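Local coordinates for protein MYB3 (Trichomonas vaginalis, PDB 3ZQC) that binds promoter DNA through a domain with two Myb-like repeat sequences and is probably a sequence-specific transcription factor for genes read by RNA polymerase II, at residues 7-12 / 30-35; 53-58 / 84-89. One frame throughout, in Å; residues are numbered along the deposited sequence.

Contact 1. Residues 7-12 / 30-35; sequences EAEDDL and SFLPNR
E9 and L12, one turn apart on the first helix, meet L32 and R35 of the loop that leads to helix 37-48, and together they illustrate how a small helical domain divides a contact between an apolar half and a charged half. The close-packed part centres on L32. Its isobutyl group lies obliquely against that of L12, with L32 CD2 3.6 Å from L12 CD2, and the same methyl reaches the aliphatic stem of E9, 3.6 Å from E9 CG. The E9 stem can serve as a wall because CG sits beside the backbone N, opposite the carbonyl carbon (chi1 -70°), and the chain then runs straight out past L32 to its carboxylate. There the packing gives way to charge. R35 crosses E9 at about a right angle and offers NE to E9 OE2 (2.8 Å) and NH2 to E9 OE1 (3.2 Å). With the two planar groups turned 52° apart, this is a salt bridge of two weak, bent bonds and not a flat fork. Both partners have further ties: E9 OE1 accepts the backbone N of T6, and R35 makes a cation-pi contact with F5. The other end is looser. F31 meets L12 mainly through its CB, 4.2 Å from L12 CB, while L12 CD1 comes to the edge of the phenyl ring; both residues are partly exposed on this side. A type I turn from L32 to R35, with R35 N bonded to L32 O (3.2 Å), presents both loop side chains to the helix. The bond from E9 to T6, just ahead of the helix, is consistent with the glutamate half of a capping box, and the whole arrangement belongs to the helix-turn-helix fold of Myb-like domains.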
loop_
_atom_site.group_PDB
_atom_site.type_symbol
_atom_site.label_atom_id
_atom_site.label_comp_id
_atom_site.label_asym_id
_atom_site.label_seq_id
_atom_site.Cartn_x
_atom_site.Cartn_y
_atom_site.Cartn_z
ATOM N N GLU A 7 12.564 -0.280 14.722
ATOM C CA GLU A 7 11.425 -0.045 15.616
ATOM C C GLU A 7 11.654 1.247 16.401
ATOM O O GLU A 7 10.697 1.903 16.842
ATOM C CB GLU A 7 11.208 -1.224 16.586
ATOM C CG GLU A 7 10.162 -0.946 17.696
ATOM C CD GLU A 7 8.782 -0.516 17.163
ATOM O OE1 GLU A 7 8.359 -0.995 16.074
ATOM O OE2 GLU A 7 8.114 0.297 17.852
ATOM N N ALA A 8 12.925 1.608 16.578
ATOM C CA ALA A 8 13.264 2.849 17.282
ATOM C C ALA A 8 12.711 3.995 16.422
ATOM O O ALA A 8 11.978 4.867 16.924
ATOM C CB ALA A 8 14.784 2.981 17.439
ATOM N N GLU A 9 13.057 3.962 15.124
ATOM C CA GLU A 9 12.604 4.957 14.149
ATOM C C GLU A 9 11.074 5.056 14.146
ATOM O O GLU A 9 10.512 6.150 14.332
ATOM C CB GLU A 9 13.090 4.586 12.744
ATOM C CG GLU A 9 14.587 4.736 12.536
ATOM C CD GLU A 9 15.005 4.548 11.071
ATOM O OE1 GLU A 9 14.892 3.413 10.547
ATOM O OE2 GLU A 9 15.445 5.541 10.448
ATOM N N ASP A 10 10.409 3.914 13.936
ATOM C CA ASP A 10 8.946 3.858 13.922
ATOM C C ASP A 10 8.390 4.609 15.131
ATOM O O ASP A 10 7.303 5.186 15.082
ATOM C CB ASP A 10 8.454 2.401 13.960
ATOM C CG ASP A 10 8.652 1.668 12.630
ATOM O OD1 ASP A 10 9.099 2.317 11.658
ATOM O OD2 ASP A 10 8.353 0.446 12.560
ATOM N N ASP A 11 9.149 4.610 16.216
ATOM C CA ASP A 11 8.711 5.295 17.415
ATOM C C ASP A 11 8.767 6.817 17.309
ATOM O O ASP A 11 7.838 7.506 17.750
ATOM C CB ASP A 11 9.517 4.793 18.608
ATOM C CG ASP A 11 9.080 3.405 19.041
ATOM O OD1 ASP A 11 7.834 3.179 19.121
ATOM O OD2 ASP A 11 9.978 2.554 19.293
ATOM N N LEU A 12 9.838 7.347 16.724
ATOM C CA LEU A 12 9.939 8.794 16.579
ATOM C C LEU A 12 8.773 9.287 15.741
ATOM O O LEU A 12 8.159 10.303 16.062
ATOM C CB LEU A 12 11.272 9.197 15.939
ATOM C CG LEU A 12 12.503 9.030 16.847
ATOM C CD1 LEU A 12 12.085 9.234 18.321
ATOM C CD2 LEU A 12 13.118 7.641 16.666
ATOM N N SER A 30 13.161 17.439 13.073
ATOM C CA SER A 30 13.323 17.720 14.491
ATOM C C SER A 30 13.571 16.387 15.183
ATOM O O SER A 30 14.142 16.317 16.270
ATOM C CB SER A 30 12.053 18.357 15.039
ATOM O OG SER A 30 11.680 19.473 14.251
ATOM N N PHE A 31 13.108 15.326 14.542
ATOM C CA PHE A 31 13.314 13.972 15.029
ATOM C C PHE A 31 13.961 13.266 13.846
ATOM O O PHE A 31 13.864 13.746 12.708
ATOM C CB PHE A 31 11.987 13.297 15.365
ATOM C CG PHE A 31 11.185 14.029 16.391
ATOM C CD1 PHE A 31 10.649 15.284 16.110
ATOM C CD2 PHE A 31 10.945 13.458 17.634
ATOM C CE1 PHE A 31 9.881 15.960 17.051
ATOM C CE2 PHE A 31 10.180 14.122 18.579
ATOM C CZ PHE A 31 9.645 15.379 18.286
ATOM N N LEU A 32 14.649 12.158 14.103
ATOM C CA LEU A 32 15.267 11.401 13.014
ATOM C C LEU A 32 15.902 12.360 12.004
ATOM O O LEU A 32 15.393 12.559 10.894
ATOM C CB LEU A 32 14.192 10.552 12.319
ATOM C CG LEU A 32 13.337 9.650 13.234
ATOM C CD1 LEU A 32 11.864 9.685 12.819
ATOM C CD2 LEU A 32 13.886 8.227 13.181
ATOM N N PRO A 33 17.022 12.977 12.390
ATOM C CA PRO A 33 17.742 13.923 11.530
ATOM C C PRO A 33 18.333 13.251 10.288
ATOM O O PRO A 33 18.737 13.918 9.334
ATOM C CB PRO A 33 18.821 14.467 12.462
ATOM C CG PRO A 33 19.120 13.268 13.351
ATOM C CD PRO A 33 17.735 12.753 13.664
ATOM N N ASN A 34 18.360 11.923 10.309
ATOM C CA ASN A 34 18.925 11.142 9.211
ATOM C C ASN A 34 17.891 10.629 8.194
ATOM O O ASN A 34 18.249 9.937 7.229
ATOM C CB ASN A 34 19.720 9.943 9.777
ATOM C CG ASN A 34 20.666 10.337 10.919
ATOM O OD1 ASN A 34 20.239 10.526 12.067
ATOM N ND2 ASN A 34 21.954 10.474 10.600
ATOM N N ARG A 35 16.623 10.975 8.384
ATOM C CA ARG A 35 15.596 10.486 7.467
ATOM C C ARG A 35 14.705 11.576 6.849
ATOM O O ARG A 35 14.043 12.327 7.569
ATOM C CB ARG A 35 14.732 9.443 8.196
ATOM C CG ARG A 35 14.634 8.059 7.510
ATOM C CD ARG A 35 15.980 7.341 7.406
ATOM N NE ARG A 35 15.923 5.905 7.723
ATOM C CZ ARG A 35 15.263 4.978 7.025
ATOM N NH1 ARG A 35 14.563 5.310 5.950
ATOM N NH2 ARG A 35 15.297 3.707 7.413
#

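Contact 2. Residues 53-58 / 84-89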
loop_
_atom_site.group_PDB
_atom_site.type_symbol
_atom_site.label_atom_id
_atom_site.label_comp_id
_atom_site.label_asym_id
_atom_site.label_seq_id
_atom_site.Cartn_x
_atom_site.Cartn_y
_atom_site.Cartn_z
ATOM N N VAL A 53 -4.142 -2.256 6.789
ATOM C CA VAL A 53 -4.645 -3.569 7.166
ATOM C C VAL A 53 -3.521 -4.603 7.107
ATOM O O VAL A 53 -2.608 -4.487 6.288
ATOM C CB VAL A 53 -5.837 -3.975 6.267
ATOM C CG1 VAL A 53 -5.342 -4.641 5.013
ATOM C CG2 VAL A 53 -6.795 -4.861 7.050
ATOM N N LYS A 54 -3.592 -5.614 7.973
ATOM C CA LYS A 54 -2.535 -6.622 8.052
ATOM C C LYS A 54 -2.865 -8.045 7.634
ATOM O O LYS A 54 -1.949 -8.844 7.438
ATOM C CB LYS A 54 -1.959 -6.663 9.477
ATOM C CG LYS A 54 -2.862 -7.332 10.514
ATOM C CD LYS A 54 -2.309 -8.702 10.959
ATOM C CE LYS A 54 -3.411 -9.778 10.988
ATOM N NZ LYS A 54 -4.641 -9.372 11.756
ATOM N N HIS A 55 -4.147 -8.375 7.506
ATOM C CA HIS A 55 -4.521 -9.734 7.115
ATOM C C HIS A 55 -4.143 -10.032 5.671
ATOM O O HIS A 55 -4.022 -9.133 4.843
ATOM C CB HIS A 55 -6.011 -9.942 7.275
ATOM C CG HIS A 55 -6.823 -9.158 6.303
ATOM N ND1 HIS A 55 -6.643 -7.807 6.105
ATOM C CD2 HIS A 55 -7.850 -9.526 5.502
ATOM C CE1 HIS A 55 -7.529 -7.374 5.225
ATOM N NE2 HIS A 55 -8.273 -8.396 4.845
ATOM N N ALA A 56 -3.970 -11.312 5.372
ATOM C CA ALA A 56 -3.593 -11.732 4.030
ATOM C C ALA A 56 -4.599 -11.257 2.993
ATOM O O ALA A 56 -5.631 -10.668 3.323
ATOM C CB ALA A 56 -3.458 -13.243 3.977
ATOM N N TRP A 57 -4.305 -11.530 1.734
ATOM C CA TRP A 57 -5.189 -11.094 0.686
ATOM C C TRP A 57 -6.377 -12.005 0.441
ATOM O O TRP A 57 -6.230 -13.148 0.001
ATOM C CB TRP A 57 -4.405 -10.886 -0.609
ATOM C CG TRP A 57 -3.400 -9.756 -0.536
ATOM C CD1 TRP A 57 -2.064 -9.866 -0.298
ATOM C CD2 TRP A 57 -3.655 -8.356 -0.736
ATOM N NE1 TRP A 57 -1.469 -8.631 -0.344
ATOM C CE2 TRP A 57 -2.422 -7.686 -0.612
ATOM C CE3 TRP A 57 -4.804 -7.608 -1.010
ATOM C CZ2 TRP A 57 -2.303 -6.308 -0.754
ATOM C CZ3 TRP A 57 -4.685 -6.241 -1.151
ATOM C CH2 TRP A 57 -3.443 -5.603 -1.023
ATOM N N THR A 58 -7.555 -11.474 0.749
ATOM C CA THR A 58 -8.815 -12.168 0.548
ATOM C C THR A 58 -8.984 -12.167 -0.968
ATOM O O THR A 58 -8.665 -11.170 -1.614
ATOM C CB THR A 58 -9.968 -11.368 1.166
ATOM O OG1 THR A 58 -10.211 -10.195 0.378
ATOM C CG2 THR A 58 -9.614 -10.919 2.568
ATOM N N PRO A 84 -10.878 -0.628 1.361
ATOM C CA PRO A 84 -10.639 -0.048 2.682
ATOM C C PRO A 84 -9.397 -0.595 3.372
ATOM O O PRO A 84 -9.197 -1.811 3.436
ATOM C CB PRO A 84 -11.910 -0.411 3.438
ATOM C CG PRO A 84 -12.212 -1.769 2.893
ATOM C CD PRO A 84 -12.031 -1.545 1.407
ATOM N N GLY A 85 -8.558 0.306 3.870
ATOM C CA GLY A 85 -7.377 -0.128 4.587
ATOM C C GLY A 85 -6.159 -0.616 3.825
ATOM O O GLY A 85 -5.114 -0.822 4.450
ATOM N N ARG A 86 -6.259 -0.831 2.513
ATOM C CA ARG A 86 -5.090 -1.274 1.749
ATOM C C ARG A 86 -4.526 -0.067 1.017
ATOM O O ARG A 86 -5.225 0.578 0.243
ATOM C CB ARG A 86 -5.477 -2.342 0.743
ATOM C CG ARG A 86 -6.039 -3.589 1.360
ATOM C CD ARG A 86 -4.965 -4.469 1.948
ATOM N NE ARG A 86 -5.438 -5.850 2.049
ATOM C CZ ARG A 86 -4.674 -6.886 2.372
ATOM N NH1 ARG A 86 -3.390 -6.701 2.639
ATOM N NH2 ARG A 86 -5.192 -8.105 2.431
ATOM N N THR A 87 -3.261 0.245 1.261
ATOM C CA THR A 87 -2.657 1.404 0.620
ATOM C C THR A 87 -2.518 1.232 -0.896
ATOM O O THR A 87 -2.912 0.211 -1.444
ATOM C CB THR A 87 -1.292 1.717 1.249
ATOM O OG1 THR A 87 -0.955 3.081 0.973
ATOM C CG2 THR A 87 -0.216 0.789 0.700
ATOM N N ASP A 88 -1.965 2.234 -1.572
ATOM C CA ASP A 88 -1.824 2.178 -3.027
ATOM C C ASP A 88 -0.593 1.393 -3.447
ATOM O O ASP A 88 -0.525 0.832 -4.536
ATOM C CB ASP A 88 -1.777 3.605 -3.612
ATOM C CG ASP A 88 -0.404 4.248 -3.505
ATOM O OD1 ASP A 88 -0.071 4.744 -2.405
ATOM O OD2 ASP A 88 0.333 4.253 -4.525
ATOM N N ASN A 89 0.389 1.357 -2.570
ATOM C CA ASN A 89 1.604 0.637 -2.877
ATOM C C ASN A 89 1.317 -0.841 -2.633
ATOM O O ASN A 89 1.773 -1.721 -3.360
ATOM C CB ASN A 89 2.733 1.164 -1.982
ATOM C CG ASN A 89 4.049 0.490 -2.242
ATOM O OD1 ASN A 89 4.448 -0.401 -1.502
ATOM N ND2 ASN A 89 4.731 0.903 -3.301
#
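R86 slides its guanidinium between W57 and H55, a textbook case of an arginine filed between two aromatic rings. On the tryptophan side the match is close: the planes differ by 4°, and R86 CZ stands 3.4 Å from the centroid of the six-membered ring of W57, a cation-pi stack over the ring face. The imidazole of H55 covers the opposite face less closely, with the group centres 4.5 Å apart and the planes inclined by 28°; R86 NH2 lies over its rim. A bend at chi2 (-77°) turns the R86 chain into this slot, and its methylenes continue along the indole, CD lying 3.5 Å from W57 CH2. R86 NH2 gives a weak bond to A56 O (2.7 Å), near the guanidinium plane, and another to H55 O (2.9 Å), which stands above that plane on the H55 side. The same nitrogen forms a salt bridge with E61 of helix 59-71, whose backbone N is capped by T58 OG1. Farther back, V53 N donates to G85 O at 2.9 Å, joining the two backbones where G85 adopts angles that call for glycine. W57 NE1, on the pyrrole edge of the indole, makes a weak hydrogen bond to a DNA phosphate. Aromatic faces, carbonyls and a carboxylate thus share one positive charge, which should stabilise it in its buried place and restrict rotation of the group beside a tryptophan that reaches the DNA weakly.

In the fold
From the N terminus the chain enters helix 7-20, and contact 1 closes when the loop after it folds back, tying that helix to the approach to helix 37-48. The chain then completes helix 37-48 and passes into the linker 53-58, where contact 2 opens; it closes at 84-89, after helices 59-71 and 76-79, and so ties the loop between helices 37-48 and 59-71 to the start of helix 88-99. The two closures follow in series, neither nested nor crossing, one in each Myb-like repeat sequence, with centres about 25 Å apart, and each places an arginine shortly before a helix.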